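Local coordinates for fatty acid-binding protein 2 (Manduca sexta, PDB 1MDC), which binds fatty acids one to one in the cytoplasm, enclosing the hydrophobic ligand inside a beta-barrel, at residues A[63-71]-A[80-88]; A[109-117]-A[124-132]. One frame throughout, in Å; residues are numbered along the deposited sequence.

Overall arrangement
Both contacts belong to one antiparallel sheet that curls into the barrel of the fatty acid-binding protein family, and the palmitate lies inside it. Interaction 1 (63-71 with 80-88) joins strand 78-87 to strand 70-74 and to the turn leading there from strand 60-64; interaction 2 (109-117 with 124-132) is the C-terminal hairpin, which carries the carboxylate site. Their centres are 19 Å apart and their nearest atoms about 9 Å, so they do not touch; both face the same interior. There the side chains of Tyr84 and Tyr130 come within about 10 Å, one beside a sulfate ion, probably from the crystallisation liquor, the other hydrogen-bonded to palmitate, while Gln40 completes the fatty acid site.

Interaction 1. Residues A[63-71]-A[80-88]; sequences SFKSGVEFD and VKSMYTVDG. With SO4 (sulfate ion), chain B.
Phe70 and Ser82 form an antiparallel hydrogen-bonded pair, with Phe70 N to Ser82 O at 3.0 Å and Ser82 N to Phe70 O at 2.8 Å; the chain reaches this pair from a type II turn, Lys65 to Val68, that still lies along strand 80-87. Two bonds tie this turn to the strand: Gly67 N donates to Tyr84 O, and Val86 N to Ser66 OG at 3.0 Å, nearly straight at 170°. Water 1 bridges turn and strand, accepting from Tyr84 N at 2.9 Å and lying within hydrogen-bonding distance of Lys65 O and Val68 O. On the inner side the Phe64 and Tyr84 rings stack face to face, centroids 4.1 Å apart and planes 8° from parallel. Phe64 CG sits between its backbone N and carbonyl carbon (chi1 50°), which lays the ring over that of Tyr84, while Val86 CG2 meets the Phe64 edge. Phe70 CZ approaches the Tyr84 edge at CE1, 3.8 Å away; Ser82 CB covers a Phe70 face in a CH-pi contact, and Ser82 OG is hydrogen-bonded to Asp72 and His93. Tyr84 OH lies 2.9 Å from O1 of a sulfate, probably from the crystallisation liquor, that Lys106 and His93, itself stacked on Tyr84, also bind. Replacing Tyr84 with an alanine would probably leave the Phe64 face without its stacking partner, open a gap beside the Phe70 edge and deprive the sulfate of a nearby hydroxyl. On the outer side Lys81, bent at its second and third torsions, brings NZ to Asp71 OD1 in a salt bridge of 3.0 Å. Inside, then, are aromatic rings with buried polar groups, outside a salt bridge; where ladder pairing lapses, a water meets Tyr84 N and a serine hydroxyl Val86 N, and the stacked rings add packing.

Interaction 2. Residues A[109-117]-A[124-132]; sequences NGDDLVVTI and GVARRYYKA. With PLM (palmitic acid), chain C.
Tyr130 and Arg128 meet Leu113, Val115 and Ile117 on the inner face of the hairpin and together hold the palmitate carboxylate. Its O2 is gripped twice, by Tyr130 OH at 2.6 Å and by Arg128 NH1 at 2.9 Å, and Gln40 also bonds the ligand. Val115 CG2 stands 4.0 Å from Tyr130 CE1 and borders the other carboxylate oxygen, while Leu113 lies alongside Tyr130, CB to CB. Arg128, bent at chi3 (94°), has its NH1 at palmitate O2, Ile117 CD1 packing on its CG; NE is hydrogen-bonded to Gln13 and Phe16 makes a cation-pi contact. Beneath these side chains runs a regular antiparallel hairpin of the calycin barrel, with Leu113-Tyr130, Val115-Arg128 and Ile117-Ala126 as hydrogen-bonded pairs. On the outer face Arg127 NE donates to Thr116 OG1 at 3.0 Å and NH1 to Tyr129 OH, both close to the guanidinium plane, and Val114 CG1 lies over a face of that group. Tyr129 OH is bonded to Glu14 as well. Toward the turn, Asp112 OD1 and Lys131 NZ form a weak 3.4 Å salt bridge, and water 2 links the same carboxylate oxygen to Tyr130 O.

Interaction 1. Residues A[63-71]-A[80-88]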
loop_
_atom_site.group_PDB
_atom_site.type_symbol
_atom_site.label_atom_id
_atom_site.label_comp_id
_atom_site.label_asym_id
_atom_site.label_seq_id
_atom_site.Cartn_x
_atom_site.Cartn_y
_atom_site.Cartn_z
ATOM N N SER A 63 9.632 3.515 8.852
ATOM C CA SER A 63 9.483 2.601 9.992
ATOM C C SER A 63 8.201 2.907 10.721
ATOM O O SER A 63 7.725 4.063 10.730
ATOM C CB SER A 63 10.591 2.739 11.095
ATOM O OG SER A 63 11.818 2.542 10.470
ATOM N N PHE A 64 7.655 1.869 11.351
ATOM C CA PHE A 64 6.424 2.064 12.088
ATOM C C PHE A 64 6.260 0.960 13.093
ATOM O O PHE A 64 6.976 -0.034 13.011
ATOM C CB PHE A 64 5.119 1.995 11.154
ATOM C CG PHE A 64 5.078 0.785 10.273
ATOM C CD1 PHE A 64 4.487 -0.384 10.710
ATOM C CD2 PHE A 64 5.629 0.835 8.984
ATOM C CE1 PHE A 64 4.458 -1.533 9.886
ATOM C CE2 PHE A 64 5.625 -0.286 8.170
ATOM C CZ PHE A 64 5.035 -1.478 8.640
ATOM N N LYS A 65 5.311 1.189 14.008
ATOM C CA LYS A 65 4.905 0.273 15.075
ATOM C C LYS A 65 3.470 -0.127 14.794
ATOM O O LYS A 65 2.673 0.711 14.410
ATOM C CB LYS A 65 4.911 0.728 16.539
ATOM C CG LYS A 65 6.250 1.344 16.858
ATOM C CD LYS A 65 6.522 1.666 18.321
ATOM C CE LYS A 65 7.881 2.351 18.478
ATOM N NZ LYS A 65 8.950 1.489 18.965
ATOM N N SER A 66 3.150 -1.399 14.992
ATOM C CA SER A 66 1.799 -1.886 14.772
ATOM C C SER A 66 0.801 -1.207 15.709
ATOM O O SER A 66 1.024 -1.130 16.902
ATOM C CB SER A 66 1.768 -3.406 14.904
ATOM O OG SER A 66 0.479 -3.920 14.660
ATOM N N GLY A 67 -0.310 -0.685 15.199
ATOM C CA GLY A 67 -1.287 -0.046 16.066
ATOM C C GLY A 67 -1.097 1.436 16.343
ATOM O O GLY A 67 -1.891 2.043 17.057
ATOM N N VAL A 68 -0.060 2.036 15.787
ATOM C CA VAL A 68 0.178 3.448 16.042
ATOM C C VAL A 68 -0.006 4.293 14.797
ATOM O O VAL A 68 0.613 4.084 13.776
ATOM C CB VAL A 68 1.594 3.627 16.595
ATOM C CG1 VAL A 68 1.943 5.104 16.808
ATOM C CG2 VAL A 68 1.711 2.847 17.921
ATOM N N GLU A 69 -0.864 5.271 14.892
ATOM C CA GLU A 69 -1.091 6.125 13.745
ATOM C C GLU A 69 0.009 7.156 13.591
ATOM O O GLU A 69 0.558 7.625 14.581
ATOM C CB GLU A 69 -2.277 7.014 14.112
ATOM C CG GLU A 69 -3.634 6.335 14.196
ATOM C CD GLU A 69 -4.783 7.325 13.986
ATOM O OE1 GLU A 69 -4.456 8.598 13.883
ATOM O OE2 GLU A 69 -5.912 6.968 13.943
ATOM N N PHE A 70 0.324 7.534 12.357
ATOM C CA PHE A 70 1.355 8.531 12.133
ATOM C C PHE A 70 1.100 9.316 10.848
ATOM O O PHE A 70 0.453 8.809 9.934
ATOM C CB PHE A 70 2.710 7.866 12.053
ATOM C CG PHE A 70 2.916 6.805 10.981
ATOM C CD1 PHE A 70 2.408 5.499 11.161
ATOM C CD2 PHE A 70 3.650 7.072 9.822
ATOM C CE1 PHE A 70 2.631 4.535 10.188
ATOM C CE2 PHE A 70 3.874 6.107 8.842
ATOM C CZ PHE A 70 3.370 4.807 9.036
ATOM N N ASP A 71 1.613 10.552 10.790
ATOM C CA ASP A 71 1.478 11.400 9.628
ATOM C C ASP A 71 2.364 10.775 8.570
ATOM O O ASP A 71 3.498 10.361 8.832
ATOM C CB ASP A 71 1.945 12.816 9.930
ATOM C CG ASP A 71 1.128 13.486 10.973
ATOM O OD1 ASP A 71 -0.155 13.334 10.878
ATOM O OD2 ASP A 71 1.635 14.118 11.825
ATOM N N VAL A 80 -1.460 11.743 4.279
ATOM C CA VAL A 80 -2.488 11.003 4.997
ATOM C C VAL A 80 -2.043 10.685 6.426
ATOM O O VAL A 80 -0.932 11.000 6.843
ATOM C CB VAL A 80 -2.704 9.621 4.289
ATOM C CG1 VAL A 80 -3.118 9.856 2.816
ATOM C CG2 VAL A 80 -1.403 8.749 4.340
ATOM N N LYS A 81 -2.929 10.057 7.174
ATOM C CA LYS A 81 -2.651 9.614 8.514
ATOM C C LYS A 81 -2.622 8.087 8.239
ATOM O O LYS A 81 -3.612 7.545 7.734
ATOM C CB LYS A 81 -3.724 9.882 9.516
ATOM C CG LYS A 81 -3.229 9.577 10.881
ATOM C CD LYS A 81 -2.373 10.717 11.379
ATOM C CE LYS A 81 -3.000 11.396 12.567
ATOM N NZ LYS A 81 -2.432 12.709 12.787
ATOM N N SER A 82 -1.523 7.362 8.505
ATOM C CA SER A 82 -1.529 5.914 8.217
ATOM C C SER A 82 -1.511 5.126 9.516
ATOM O O SER A 82 -1.049 5.625 10.536
ATOM C CB SER A 82 -0.192 5.484 7.470
ATOM O OG SER A 82 -0.079 5.809 6.124
ATOM N N MET A 83 -1.993 3.901 9.487
ATOM C CA MET A 83 -1.969 3.057 10.660
ATOM C C MET A 83 -1.816 1.631 10.164
ATOM O O MET A 83 -2.671 1.152 9.424
ATOM C CB MET A 83 -3.172 3.182 11.635
ATOM C CG MET A 83 -2.896 2.565 12.988
ATOM S SD MET A 83 -3.709 0.985 13.011
ATOM C CE MET A 83 -5.209 1.438 13.797
ATOM N N TYR A 84 -0.741 0.941 10.524
ATOM C CA TYR A 84 -0.637 -0.411 10.053
ATOM C C TYR A 84 -0.815 -1.331 11.254
ATOM O O TYR A 84 -0.387 -0.997 12.346
ATOM C CB TYR A 84 0.763 -0.749 9.562
ATOM C CG TYR A 84 1.274 -0.140 8.288
ATOM C CD1 TYR A 84 1.645 1.217 8.249
ATOM C CD2 TYR A 84 1.383 -0.933 7.144
ATOM C CE1 TYR A 84 2.138 1.745 7.075
ATOM C CE2 TYR A 84 1.846 -0.408 5.967
ATOM C CZ TYR A 84 2.243 0.954 5.945
ATOM O OH TYR A 84 2.746 1.482 4.774
ATOM N N THR A 85 -1.451 -2.480 11.030
ATOM C CA THR A 85 -1.701 -3.546 12.001
ATOM C C THR A 85 -0.978 -4.734 11.376
ATOM O O THR A 85 -1.304 -5.072 10.230
ATOM C CB THR A 85 -3.183 -3.937 12.080
ATOM O OG1 THR A 85 -3.799 -2.835 12.721
ATOM C CG2 THR A 85 -3.255 -5.123 12.996
ATOM N N VAL A 86 0.004 -5.323 12.095
ATOM C CA VAL A 86 0.789 -6.484 11.646
ATOM C C VAL A 86 0.249 -7.671 12.451
ATOM O O VAL A 86 0.295 -7.629 13.693
ATOM C CB VAL A 86 2.263 -6.278 11.874
ATOM C CG1 VAL A 86 2.930 -7.487 11.276
ATOM C CG2 VAL A 86 2.692 -5.056 11.059
ATOM N N ASP A 87 -0.300 -8.700 11.774
ATOM C CA ASP A 87 -0.880 -9.845 12.478
ATOM C C ASP A 87 -0.562 -11.057 11.677
ATOM O O ASP A 87 -1.301 -11.482 10.791
ATOM C CB ASP A 87 -2.419 -9.610 12.693
ATOM C CG ASP A 87 -3.254 -10.571 13.539
ATOM O OD1 ASP A 87 -2.637 -11.626 13.963
ATOM O OD2 ASP A 87 -4.411 -10.409 13.791
ATOM N N GLY A 88 0.588 -11.584 11.997
ATOM C CA GLY A 88 1.060 -12.761 11.303
ATOM C C GLY A 88 1.384 -12.471 9.820
ATOM O O GLY A 88 2.218 -11.645 9.476
HETATM S S SO4 B . 1.669 -0.225 1.692
HETATM O O1 SO4 B . 2.080 -0.760 2.995
HETATM O O2 SO4 B . 2.035 -1.155 0.644
HETATM O O3 SO4 B . 0.210 -0.063 1.628
HETATM O O4 SO4 B . 2.356 1.078 1.462
HETATM O O HOH W 1 1.296 1.963 12.254
#

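Interaction 2. Residues A[109-117]-A[124-132]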
loop_
_atom_site.group_PDB
_atom_site.type_symbol
_atom_site.label_atom_id
_atom_site.label_comp_id
_atom_site.label_asym_id
_atom_site.label_seq_id
_atom_site.Cartn_x
_atom_site.Cartn_y
_atom_site.Cartn_z
ATOM N N ASN A 109 1.651 -15.059 1.260
ATOM C CA ASN A 109 1.589 -16.506 1.181
ATOM C C ASN A 109 2.720 -16.931 0.276
ATOM O O ASN A 109 2.631 -16.934 -0.948
ATOM C CB ASN A 109 0.191 -17.063 0.770
ATOM C CG ASN A 109 0.225 -18.583 0.395
ATOM O OD1 ASN A 109 0.885 -19.450 1.063
ATOM N ND2 ASN A 109 -0.459 -18.897 -0.708
ATOM N N GLY A 110 3.820 -17.278 0.902
ATOM C CA GLY A 110 4.951 -17.684 0.127
ATOM C C GLY A 110 5.415 -16.498 -0.674
ATOM O O GLY A 110 5.488 -15.364 -0.170
ATOM N N ASP A 111 5.706 -16.804 -1.926
ATOM C CA ASP A 111 6.171 -15.820 -2.850
ATOM C C ASP A 111 5.061 -14.948 -3.402
ATOM O O ASP A 111 5.312 -14.120 -4.257
ATOM C CB ASP A 111 6.980 -16.458 -3.937
ATOM C CG ASP A 111 8.392 -16.748 -3.481
ATOM O OD1 ASP A 111 8.782 -16.320 -2.301
ATOM O OD2 ASP A 111 9.145 -17.304 -4.187
ATOM N N ASP A 112 3.840 -15.105 -2.925
ATOM C CA ASP A 112 2.798 -14.243 -3.449
ATOM C C ASP A 112 2.298 -13.271 -2.397
ATOM O O ASP A 112 2.215 -13.614 -1.210
ATOM C CB ASP A 112 1.545 -15.080 -3.838
ATOM C CG ASP A 112 1.778 -16.079 -4.930
ATOM O OD1 ASP A 112 2.067 -15.579 -6.074
ATOM O OD2 ASP A 112 1.735 -17.242 -4.751
ATOM N N LEU A 113 1.951 -12.050 -2.833
ATOM C CA LEU A 113 1.422 -11.017 -1.942
ATOM C C LEU A 113 0.141 -10.526 -2.650
ATOM O O LEU A 113 0.232 -10.194 -3.825
ATOM C CB LEU A 113 2.426 -9.875 -1.674
ATOM C CG LEU A 113 1.804 -8.540 -1.218
ATOM C CD1 LEU A 113 1.060 -8.586 0.144
ATOM C CD2 LEU A 113 2.904 -7.481 -1.132
ATOM N N VAL A 114 -1.017 -10.521 -1.980
ATOM C CA VAL A 114 -2.252 -10.066 -2.606
ATOM C C VAL A 114 -2.701 -8.889 -1.807
ATOM O O VAL A 114 -2.770 -9.005 -0.614
ATOM C CB VAL A 114 -3.336 -11.172 -2.516
ATOM C CG1 VAL A 114 -4.626 -10.687 -3.199
ATOM C CG2 VAL A 114 -2.875 -12.501 -3.198
ATOM N N VAL A 115 -2.991 -7.761 -2.429
ATOM C CA VAL A 115 -3.439 -6.597 -1.703
ATOM C C VAL A 115 -4.867 -6.321 -2.157
ATOM O O VAL A 115 -5.104 -6.202 -3.350
ATOM C CB VAL A 115 -2.585 -5.346 -2.051
ATOM C CG1 VAL A 115 -3.105 -4.133 -1.244
ATOM C CG2 VAL A 115 -1.100 -5.519 -1.628
ATOM N N THR A 116 -5.792 -6.250 -1.216
ATOM C CA THR A 116 -7.183 -6.003 -1.517
ATOM C C THR A 116 -7.425 -4.602 -1.005
ATOM O O THR A 116 -7.147 -4.328 0.146
ATOM C CB THR A 116 -8.038 -6.978 -0.745
ATOM O OG1 THR A 116 -7.596 -8.256 -1.209
ATOM C CG2 THR A 116 -9.507 -6.782 -1.194
ATOM N N ILE A 117 -7.945 -3.733 -1.858
ATOM C CA ILE A 117 -8.191 -2.370 -1.469
ATOM C C ILE A 117 -9.633 -1.967 -1.550
ATOM O O ILE A 117 -10.273 -2.225 -2.565
ATOM C CB ILE A 117 -7.452 -1.609 -2.595
ATOM C CG1 ILE A 117 -5.952 -1.978 -2.618
ATOM C CG2 ILE A 117 -7.605 -0.149 -2.248
ATOM C CD1 ILE A 117 -5.140 -1.336 -3.754
ATOM N N GLY A 124 -16.567 -0.684 -5.177
ATOM C CA GLY A 124 -15.801 -1.703 -5.860
ATOM C C GLY A 124 -14.690 -2.201 -4.952
ATOM O O GLY A 124 -14.517 -1.683 -3.865
ATOM N N VAL A 125 -13.969 -3.208 -5.424
ATOM C CA VAL A 125 -12.842 -3.831 -4.730
ATOM C C VAL A 125 -11.703 -3.780 -5.743
ATOM O O VAL A 125 -11.917 -4.141 -6.906
ATOM C CB VAL A 125 -13.095 -5.354 -4.496
ATOM C CG1 VAL A 125 -11.802 -5.925 -3.810
ATOM C CG2 VAL A 125 -14.268 -5.495 -3.526
ATOM N N ALA A 126 -10.507 -3.326 -5.344
ATOM C CA ALA A 126 -9.358 -3.264 -6.265
ATOM C C ALA A 126 -8.358 -4.288 -5.754
ATOM O O ALA A 126 -8.349 -4.525 -4.542
ATOM C CB ALA A 126 -8.639 -1.872 -6.335
ATOM N N ARG A 127 -7.552 -4.879 -6.649
ATOM C CA ARG A 127 -6.577 -5.868 -6.248
ATOM C C ARG A 127 -5.251 -5.599 -6.889
ATOM O O ARG A 127 -5.208 -5.171 -8.036
ATOM C CB ARG A 127 -7.000 -7.231 -6.782
ATOM C CG ARG A 127 -7.966 -7.910 -5.856
ATOM C CD ARG A 127 -7.220 -8.809 -4.899
ATOM N NE ARG A 127 -8.021 -9.525 -3.940
ATOM C CZ ARG A 127 -8.572 -10.701 -4.209
ATOM N NH1 ARG A 127 -8.428 -11.236 -5.405
ATOM N NH2 ARG A 127 -9.294 -11.336 -3.261
ATOM N N ARG A 128 -4.178 -5.851 -6.141
ATOM C CA ARG A 128 -2.822 -5.687 -6.640
ATOM C C ARG A 128 -2.138 -6.996 -6.274
ATOM O O ARG A 128 -2.178 -7.403 -5.127
ATOM C CB ARG A 128 -2.026 -4.478 -6.189
ATOM C CG ARG A 128 -2.830 -3.162 -6.415
ATOM C CD ARG A 128 -1.944 -1.987 -6.038
ATOM N NE ARG A 128 -1.209 -1.423 -7.179
ATOM C CZ ARG A 128 -0.304 -0.466 -6.976
ATOM N NH1 ARG A 128 -0.026 -0.014 -5.746
ATOM N NH2 ARG A 128 0.311 0.028 -7.997
ATOM N N TYR A 129 -1.569 -7.657 -7.265
ATOM C CA TYR A 129 -0.889 -8.935 -7.128
ATOM C C TYR A 129 0.624 -8.731 -7.323
ATOM O O TYR A 129 1.093 -8.193 -8.341
ATOM C CB TYR A 129 -1.417 -9.948 -8.181
ATOM C CG TYR A 129 -2.907 -10.117 -8.107
ATOM C CD1 TYR A 129 -3.502 -11.067 -7.270
ATOM C CD2 TYR A 129 -3.733 -9.315 -8.894
ATOM C CE1 TYR A 129 -4.869 -11.218 -7.198
ATOM C CE2 TYR A 129 -5.123 -9.458 -8.838
ATOM C CZ TYR A 129 -5.691 -10.395 -8.016
ATOM O OH TYR A 129 -7.049 -10.525 -7.965
ATOM N N TYR A 130 1.395 -9.175 -6.327
ATOM C CA TYR A 130 2.837 -9.039 -6.392
ATOM C C TYR A 130 3.475 -10.410 -6.215
ATOM O O TYR A 130 2.883 -11.306 -5.631
ATOM C CB TYR A 130 3.234 -8.170 -5.183
ATOM C CG TYR A 130 2.871 -6.685 -5.100
ATOM C CD1 TYR A 130 1.576 -6.286 -4.820
ATOM C CD2 TYR A 130 3.877 -5.725 -5.260
ATOM C CE1 TYR A 130 1.276 -4.909 -4.733
ATOM C CE2 TYR A 130 3.598 -4.364 -5.159
ATOM C CZ TYR A 130 2.280 -3.980 -4.898
ATOM O OH TYR A 130 2.001 -2.663 -4.772
ATOM N N LYS A 131 4.675 -10.548 -6.727
ATOM C CA LYS A 131 5.401 -11.780 -6.647
ATOM C C LYS A 131 6.880 -11.537 -6.274
ATOM O O LYS A 131 7.518 -10.602 -6.742
ATOM C CB LYS A 131 5.227 -12.311 -8.070
ATOM C CG LYS A 131 5.560 -13.744 -8.276
ATOM C CD LYS A 131 4.355 -14.629 -8.197
ATOM C CE LYS A 131 3.864 -15.093 -9.545
ATOM N NZ LYS A 131 2.490 -15.619 -9.489
ATOM N N ALA A 132 7.428 -12.401 -5.415
ATOM C CA ALA A 132 8.813 -12.340 -4.980
ATOM C C ALA A 132 9.485 -13.424 -5.798
ATOM O O ALA A 132 8.828 -14.238 -6.432
ATOM C CB ALA A 132 8.946 -12.609 -3.494
ATOM O OXT ALA A 132 10.686 -13.503 -5.885
HETATM C C1 PLM C . 0.019 -1.483 -2.177
HETATM O O1 PLM C . 0.593 -2.266 -1.401
HETATM O O2 PLM C . -0.033 -1.665 -3.404
HETATM C C2 PLM C . -0.610 -0.171 -1.657
HETATM C C3 PLM C . -1.348 0.702 -2.698
HETATM C C4 PLM C . -0.455 1.875 -3.190
HETATM C C5 PLM C . -0.826 3.224 -2.540
HETATM C C6 PLM C . -1.514 4.173 -3.536
HETATM C C7 PLM C . -2.257 5.235 -2.736
HETATM C C8 PLM C . -2.725 6.448 -3.527
HETATM C C9 PLM C . -4.183 6.643 -3.105
HETATM C CA PLM C . -4.466 7.911 -2.285
HETATM C CB PLM C . -5.144 7.534 -0.959
HETATM C CC PLM C . -5.930 8.708 -0.319
HETATM C CD PLM C . -6.540 8.315 1.066
HETATM C CE PLM C . -8.064 8.367 1.082
HETATM C CF PLM C . -8.597 7.350 0.073
HETATM C CG PLM C . -10.144 7.270 0.007
HETATM O O HOH W 2 0.961 -13.054 -6.823
#